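Local coordinates for protein phenylacetaldehyde dehydrogenase (Burkholderia cenocepacia, PDB 4O5H) that probably oxidises phenylacetaldehyde to phenylacetic acid with NAD+ as electron acceptor, as a member of the aldehyde dehydrogenase family, at residues P289-P294 and H455-R460; K339-L344 and P398-D403. All blocks are in the same frame, centred on the assembly; numbering follows the deposited sequence.

Contact 1 (P289-P294 and H455-R460); sequences PVIVLP and HKLVPR
Leu457, on helix 451-457, reaches across to Ile291, near the end of strand 288-292, and to Leu293 just past it, and one methyl carries both touches. Its CD2 lies 4.3 Å from Ile291 CG2, and the same CD2 is 4.3 Å from Leu293 CD2, so this methyl bridges two branches. Ile291 and Leu293 both send their side chains to the helix side; Val292 between them points the opposite way, against Ile325. The backbones stay well apart, and the 9.9 Å between the CA atoms of Ile291 and Leu457 is bridged by branched aliphatic side chains that meet at their methyls. In Leu457 CG is roughly anti to the backbone N (chi1 -152°), and chi2, at 29°, departs from a staggered value as CD2 is carried to Ile291 and Leu293. Branching at CB makes isoleucine well suited to the strand; with chi1 at -60° its CG2 lies anti to the backbone N, and this is the branch that meets the leucine.

All three touching residues are buried, yet the two segments bury just 106 Å² between them, and the packing is van der Waals contact without close interlocking. The polar flank of the helix contrasts with this apolar spot: His455 and Lys456 are exposed, His455 packing on Tyr169 of the second subunit, while Val458 and Pro459 pack on Val506 and Arg171 of that subunit. Arg460, partly exposed, forms a salt bridge with Asp429, and its backbone N bonds to Leu457 O at 2.9 Å.

Leu457 also rests on Val428 and Val432 of helix 428-436 and on Ile446 of strand 443-447, and Ile291 touches Ile461. Strand 288-292 runs between the parallel strands 320-326 and 443-447, with helices 428-436 and 451-457 packed over one face of that sheet.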
ATOM      1  N   PRO A 289       0.945  -7.736  22.661  1.00 12.73           N
ATOM      2  CA  PRO A 289       0.584  -7.902  24.078  1.00 12.67           C
ATOM      3  C   PRO A 289      -0.519  -8.920  24.264  1.00 12.87           C
ATOM      4  O   PRO A 289      -1.340  -9.108  23.392  1.00 12.34           O
ATOM      5  CB  PRO A 289       0.054  -6.535  24.454  1.00 12.83           C
ATOM      6  CG  PRO A 289      -0.541  -6.002  23.195  1.00 12.67           C
ATOM      7  CD  PRO A 289       0.333  -6.533  22.080  1.00 12.45           C
ATOM      8  N   VAL A 290      -0.551  -9.517  25.449  1.00 13.33           N
ATOM      9  CA  VAL A 290      -1.549 -10.463  25.868  1.00 13.75           C
ATOM     10  C   VAL A 290      -2.153  -9.889  27.138  1.00 14.20           C
ATOM     11  O   VAL A 290      -1.453  -9.731  28.156  1.00 14.70           O
ATOM     12  CB  VAL A 290      -0.860 -11.792  26.194  1.00 14.24           C
ATOM     13  CG1 VAL A 290      -1.842 -12.785  26.794  1.00 14.69           C
ATOM     14  CG2 VAL A 290      -0.199 -12.366  24.947  1.00 14.04           C
ATOM     15  N   ILE A 291      -3.432  -9.562  27.101  1.00 13.88           N
ATOM     16  CA  ILE A 291      -4.098  -8.915  28.237  1.00 14.26           C
ATOM     17  C   ILE A 291      -5.027  -9.892  28.915  1.00 14.21           C
ATOM     18  O   ILE A 291      -5.971 -10.363  28.311  1.00 13.84           O
ATOM     19  CB  ILE A 291      -4.906  -7.717  27.751  1.00 14.28           C
ATOM     20  CG1 ILE A 291      -3.988  -6.708  27.066  1.00 14.37           C
ATOM     21  CG2 ILE A 291      -5.669  -7.056  28.901  1.00 14.74           C
ATOM     22  CD1 ILE A 291      -4.765  -5.596  26.374  1.00 14.80           C
ATOM     23  N   VAL A 292      -4.763 -10.173  30.175  1.00 14.85           N
ATOM     24  CA  VAL A 292      -5.579 -11.111  30.940  1.00 15.17           C
ATOM     25  C   VAL A 292      -6.435 -10.389  31.963  1.00 15.55           C
ATOM     26  O   VAL A 292      -5.927  -9.770  32.915  1.00 15.46           O
ATOM     27  CB  VAL A 292      -4.676 -12.148  31.633  1.00 15.47           C
ATOM     28  CG1 VAL A 292      -5.521 -13.186  32.392  1.00 15.77           C
ATOM     29  CG2 VAL A 292      -3.775 -12.824  30.582  1.00 15.02           C
ATOM     30  N   LEU A 293      -7.749 -10.493  31.781  1.00 15.83           N
ATOM     31  CA  LEU A 293      -8.705  -9.852  32.693  1.00 16.02           C
ATOM     32  C   LEU A 293      -8.981 -10.735  33.914  1.00 16.82           C
ATOM     33  O   LEU A 293      -8.723 -11.933  33.883  1.00 16.95           O
ATOM     34  CB  LEU A 293      -9.993  -9.486  31.948  1.00 15.72           C
ATOM     35  CG  LEU A 293      -9.813  -8.555  30.749  1.00 15.33           C
ATOM     36  CD1 LEU A 293     -11.149  -8.088  30.192  1.00 15.29           C
ATOM     37  CD2 LEU A 293      -8.927  -7.354  31.088  1.00 15.39           C
ATOM     38  N   PRO A 294      -9.480 -10.128  35.021  1.00 17.45           N
ATOM     39  CA  PRO A 294      -9.511 -10.860  36.286  1.00 18.19           C
ATOM     40  C   PRO A 294     -10.603 -11.909  36.369  1.00 18.66           C
ATOM     41  O   PRO A 294     -10.609 -12.659  37.318  1.00 18.98           O
ATOM     42  CB  PRO A 294      -9.755  -9.766  37.335  1.00 18.65           C
ATOM     43  CG  PRO A 294     -10.363  -8.641  36.596  1.00 18.47           C
ATOM     44  CD  PRO A 294      -9.807  -8.708  35.199  1.00 17.62           C
ATOM     45  N   HIS A 455     -15.759  -6.102  24.366  1.00 12.53           N
ATOM     46  CA  HIS A 455     -16.170  -5.206  23.290  1.00 12.53           C
ATOM     47  C   HIS A 455     -15.762  -3.751  23.495  1.00 12.84           C
ATOM     48  O   HIS A 455     -15.588  -3.038  22.538  1.00 13.34           O
ATOM     49  CB  HIS A 455     -17.659  -5.360  22.953  1.00 12.64           C
ATOM     50  CG  HIS A 455     -17.896  -6.489  21.999  1.00 12.55           C
ATOM     51  ND1 HIS A 455     -17.581  -6.391  20.652  1.00 12.21           N
ATOM     52  CD2 HIS A 455     -18.297  -7.768  22.199  1.00 12.62           C
ATOM     53  CE1 HIS A 455     -17.808  -7.559  20.065  1.00 12.15           C
ATOM     54  NE2 HIS A 455     -18.243  -8.406  20.978  1.00 12.59           N
ATOM     55  N   LYS A 456     -15.540  -3.350  24.719  1.00 13.21           N
ATOM     56  CA  LYS A 456     -14.990  -2.035  25.001  0.50 13.36           C
ATOM     57  C   LYS A 456     -13.498  -1.990  24.697  1.00 13.15           C
ATOM     58  O   LYS A 456     -12.963  -0.948  24.361  1.00 13.45           O
ATOM     59  CB  LYS A 456     -15.261  -1.648  26.468  0.50 13.92           C
ATOM     60  CG  LYS A 456     -16.705  -1.295  26.742  0.50 14.23           C
ATOM     61  CD  LYS A 456     -16.958  -1.170  28.249  0.50 14.92           C
ATOM     62  CE  LYS A 456     -18.402  -0.853  28.521  0.50 15.21           C
ATOM     63  NZ  LYS A 456     -18.601   0.605  28.391  0.50 15.34           N
ATOM     64  N   LEU A 457     -12.829  -3.122  24.834  1.00 12.92           N
ATOM     65  CA  LEU A 457     -11.383  -3.188  24.694  1.00 12.95           C
ATOM     66  C   LEU A 457     -10.910  -3.360  23.250  1.00 12.23           C
ATOM     67  O   LEU A 457      -9.932  -2.750  22.871  1.00 11.54           O
ATOM     68  CB  LEU A 457     -10.809  -4.381  25.462  1.00 13.49           C
ATOM     69  CG  LEU A 457      -9.416  -4.478  26.048  1.00 14.33           C
ATOM     70  CD1 LEU A 457      -8.960  -3.090  26.400  1.00 15.14           C
ATOM     71  CD2 LEU A 457      -9.250  -5.478  27.225  1.00 14.84           C
ATOM     72  N   VAL A 458     -11.601  -4.206  22.493  1.00 11.98           N
ATOM     73  CA  VAL A 458     -11.185  -4.530  21.139  1.00 12.04           C
ATOM     74  C   VAL A 458     -10.908  -3.267  20.305  1.00 12.11           C
ATOM     75  O   VAL A 458      -9.888  -3.182  19.670  1.00 11.35           O
ATOM     76  CB  VAL A 458     -12.194  -5.458  20.426  1.00 11.94           C
ATOM     77  CG1 VAL A 458     -11.934  -5.494  18.925  1.00 11.62           C
ATOM     78  CG2 VAL A 458     -12.065  -6.874  20.991  1.00 12.16           C
ATOM     79  N   PRO A 459     -11.794  -2.270  20.361  1.00 12.87           N
ATOM     80  CA  PRO A 459     -11.543  -1.060  19.533  1.00 13.07           C
ATOM     81  C   PRO A 459     -10.359  -0.233  19.981  1.00 12.86           C
ATOM     82  O   PRO A 459      -9.845   0.524  19.185  1.00 13.39           O
ATOM     83  CB  PRO A 459     -12.798  -0.209  19.736  1.00 12.99           C
ATOM     84  CG  PRO A 459     -13.845  -1.199  20.085  1.00 13.37           C
ATOM     85  CD  PRO A 459     -13.139  -2.235  20.939  1.00 13.32           C
ATOM     86  N   ARG A 460      -9.931  -0.389  21.217  1.00 12.95           N
ATOM     87  CA  ARG A 460      -8.883   0.461  21.802  1.00 13.07           C
ATOM     88  C   ARG A 460      -7.461  -0.034  21.587  1.00 12.97           C
ATOM     89  O   ARG A 460      -6.496   0.716  21.800  1.00 12.98           O
ATOM     90  CB  ARG A 460      -9.127   0.590  23.301  1.00 13.39           C
ATOM     91  CG  ARG A 460     -10.459   1.188  23.654  1.00 13.64           C
ATOM     92  CD  ARG A 460     -10.675   1.252  25.184  1.00 14.23           C
ATOM     93  NE  ARG A 460      -9.859   2.305  25.783  1.00 14.68           N
ATOM     94  CZ  ARG A 460      -9.644   2.473  27.072  1.00 15.34           C
ATOM     95  NH1 ARG A 460     -10.168   1.660  27.983  1.00 15.60           N
ATOM     96  NH2 ARG A 460      -8.886   3.480  27.462  1.00 15.86           N
TER

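Contact 2 (K339-L344 and P398-D403); sequences KIAASL and PTVLVD
This is an apolar helix-on-strand contact, in which the C-terminal part of helix 330-343 packs against the start of strand 399-402, near one margin of the seven-stranded sheet. Pro398, just ahead of the strand, meets Ala341 of the helix and Leu344 just beyond it. Proline suits the place as a rigid apolar ring with CB and CG turned to the helix. Its CB lies 4.2 Å from Ala341 CB, and its CG is 3.8 Å from Ala341 O, while the same CG approaches Leu344 CD1 at 4.1 Å. Alanine suits this place because its short side chain lets the backbones come close, 5.7 Å between the CA atoms of Ala341 and Pro398. Further along the strand, Val400 points to the helix and puts CG2 4.2 Å from Ala341 CB; its CG1 is anti to the backbone N (chi1 179°), which leaves CG2 beside that N.

The sheet is that of the catalytic domain of the aldehyde dehydrogenase fold, and strand 399-402 lies between the antiparallel 381-384 and the parallel 419-425. Thr399 faces away from the helix, toward Ile372 of helix 362-378, so the two sheet faces are each covered by helices. Ser343 OG donates to Ile340 O at 2.7 Å, 22° out of the carbonyl plane, as a serine can when its hydroxyl folds back on the preceding turn. Phe310 of helix 298-310 packs on both Ala341 and Pro398.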
ATOM      1  N   LYS A 339       5.661 -22.803  35.671  1.00 22.31           N
ATOM      2  CA  LYS A 339       5.638 -24.276  35.791  1.00 22.96           C
ATOM      3  C   LYS A 339       5.509 -24.888  34.396  1.00 22.46           C
ATOM      4  O   LYS A 339       6.185 -25.854  34.084  1.00 22.50           O
ATOM      5  CB  LYS A 339       4.513 -24.776  36.719  1.00 23.53           C
ATOM      6  N   ILE A 340       4.644 -24.311  33.553  1.00 21.77           N
ATOM      7  CA  ILE A 340       4.466 -24.798  32.185  1.00 21.59           C
ATOM      8  C   ILE A 340       5.785 -24.666  31.416  1.00 20.55           C
ATOM      9  O   ILE A 340       6.234 -25.614  30.789  1.00 19.99           O
ATOM     10  CB  ILE A 340       3.316 -24.068  31.451  1.00 21.60           C
ATOM     11  CG1 ILE A 340       1.979 -24.473  32.074  1.00 22.29           C
ATOM     12  CG2 ILE A 340       3.308 -24.397  29.949  1.00 21.45           C
ATOM     13  CD1 ILE A 340       0.824 -23.511  31.828  1.00 22.26           C
ATOM     14  N   ALA A 341       6.402 -23.493  31.483  1.00 19.92           N
ATOM     15  CA  ALA A 341       7.651 -23.259  30.801  1.00 19.86           C
ATOM     16  C   ALA A 341       8.735 -24.288  31.154  1.00 20.52           C
ATOM     17  O   ALA A 341       9.415 -24.833  30.272  1.00 20.15           O
ATOM     18  CB  ALA A 341       8.146 -21.859  31.115  1.00 20.10           C
ATOM     19  N   ALA A 342       8.909 -24.524  32.450  1.00 21.61           N
ATOM     20  CA  ALA A 342       9.940 -25.442  32.946  1.00 22.81           C
ATOM     21  C   ALA A 342       9.606 -26.873  32.600  1.00 23.17           C
ATOM     22  O   ALA A 342      10.505 -27.698  32.508  1.00 24.22           O
ATOM     23  CB  ALA A 342      10.120 -25.311  34.458  1.00 23.68           C
ATOM     24  N   SER A 343       8.333 -27.172  32.368  1.00 23.00           N
ATOM     25  CA  SER A 343       7.949 -28.538  31.997  1.00 23.46           C
ATOM     26  C   SER A 343       8.107 -28.856  30.491  1.00 21.74           C
ATOM     27  O   SER A 343       7.992 -30.012  30.104  1.00 21.55           O
ATOM     28  CB  SER A 343       6.507 -28.804  32.420  1.00 24.07           C
ATOM     29  OG  SER A 343       5.596 -28.172  31.481  1.00 25.85           O
ATOM     30  N   LEU A 344       8.291 -27.865  29.637  1.00 19.78           N
ATOM     31  CA  LEU A 344       8.288 -28.136  28.192  1.00 18.64           C
ATOM     32  C   LEU A 344       9.503 -28.965  27.792  1.00 18.74           C
ATOM     33  O   LEU A 344      10.633 -28.650  28.185  1.00 17.85           O
ATOM     34  CB  LEU A 344       8.256 -26.847  27.378  1.00 17.81           C
ATOM     35  CG  LEU A 344       7.019 -25.976  27.541  1.00 17.93           C
ATOM     36  CD1 LEU A 344       7.215 -24.634  26.866  1.00 17.27           C
ATOM     37  CD2 LEU A 344       5.807 -26.684  26.979  1.00 18.52           C
ATOM     38  N   PRO A 398      12.936 -22.024  27.405  1.00 15.77           N
ATOM     39  CA  PRO A 398      11.787 -21.160  27.524  1.00 15.64           C
ATOM     40  C   PRO A 398      11.994 -20.308  28.752  1.00 16.03           C
ATOM     41  O   PRO A 398      12.267 -20.832  29.823  1.00 16.99           O
ATOM     42  CB  PRO A 398      10.618 -22.116  27.728  1.00 15.79           C
ATOM     43  CG  PRO A 398      11.071 -23.391  27.139  1.00 15.74           C
ATOM     44  CD  PRO A 398      12.550 -23.443  27.373  1.00 15.90           C
ATOM     45  N   THR A 399      11.850 -19.001  28.585  1.00 15.70           N
ATOM     46  CA  THR A 399      12.234 -18.045  29.582  1.00 16.14           C
ATOM     47  C   THR A 399      11.103 -17.074  29.908  1.00 16.39           C
ATOM     48  O   THR A 399      10.455 -16.517  29.003  1.00 15.95           O
ATOM     49  CB  THR A 399      13.476 -17.292  29.082  1.00 15.93           C
ATOM     50  OG1 THR A 399      14.526 -18.235  28.922  1.00 15.59           O
ATOM     51  CG2 THR A 399      13.922 -16.266  30.060  1.00 16.57           C
ATOM     52  N   VAL A 400      10.830 -16.905  31.201  1.00 16.78           N
ATOM     53  CA  VAL A 400       9.820 -15.952  31.662  1.00 16.98           C
ATOM     54  C   VAL A 400      10.481 -14.945  32.586  1.00 17.47           C
ATOM     55  O   VAL A 400      11.079 -15.323  33.602  1.00 17.97           O
ATOM     56  CB  VAL A 400       8.703 -16.655  32.443  1.00 17.68           C
ATOM     57  CG1 VAL A 400       7.663 -15.646  32.955  1.00 17.66           C
ATOM     58  CG2 VAL A 400       8.024 -17.685  31.545  1.00 17.14           C
ATOM     59  N   LEU A 401      10.411 -13.674  32.206  1.00 17.10           N
ATOM     60  CA  LEU A 401      10.994 -12.590  32.956  1.00 17.53           C
ATOM     61  C   LEU A 401       9.922 -11.777  33.643  1.00 17.98           C
ATOM     62  O   LEU A 401       8.920 -11.400  33.027  1.00 17.06           O
ATOM     63  CB  LEU A 401      11.809 -11.684  32.035  1.00 17.25           C
ATOM     64  CG  LEU A 401      12.979 -12.331  31.269  1.00 17.13           C
ATOM     65  CD1 LEU A 401      13.661 -11.344  30.354  1.00 16.77           C
ATOM     66  CD2 LEU A 401      13.966 -12.902  32.268  1.00 18.05           C
ATOM     67  N   VAL A 402      10.156 -11.504  34.934  1.00 19.20           N
ATOM     68  CA  VAL A 402       9.300 -10.638  35.738  1.00 19.72           C
ATOM     69  C   VAL A 402      10.124  -9.501  36.346  1.00 20.35           C
ATOM     70  O   VAL A 402      11.330  -9.454  36.194  1.00 19.96           O
ATOM     71  CB  VAL A 402       8.569 -11.410  36.849  1.00 20.38           C
ATOM     72  CG1 VAL A 402       7.693 -12.481  36.234  1.00 20.14           C
ATOM     73  CG2 VAL A 402       9.544 -12.013  37.851  1.00 21.20           C
ATOM     74  N   ASP A 403       9.443  -8.577  37.007  1.00 21.28           N
ATOM     75  CA  ASP A 403      10.057  -7.367  37.552  1.00 22.35           C
ATOM     76  C   ASP A 403      10.591  -6.527  36.428  1.00 21.70           C
ATOM     77  O   ASP A 403      11.587  -5.811  36.573  1.00 21.68           O
ATOM     78  CB  ASP A 403      11.182  -7.660  38.555  1.00 23.58           C
ATOM     79  CG  ASP A 403      10.714  -8.436  39.786  1.00 24.72           C
ATOM     80  OD1 ASP A 403       9.528  -8.390  40.121  1.00 25.49           O
ATOM     81  OD2 ASP A 403      11.575  -9.067  40.417  1.00 25.52           O
TER

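From the N terminus the chain first passes through strand 288-292, the earlier half of contact 1, and then enters helix 330-343, which opens contact 2. That smaller loop closes when strand 399-402 arrives, 54 residues on, after the chain has passed through helix 362-378 and strand 381-384. Contact 1 closes later, at helix 451-457; its segments are 161 residues apart at their closest ends, and its loop therefore encloses contact 2 entirely; the two nest without crossing. Their centres are about 23 Å apart and their nearest atoms about 12 Å, with no touch between them. Both engage the seven-stranded sheet, contact 1 through an inner strand and contact 2 through the strand next to 381-384 at its margin.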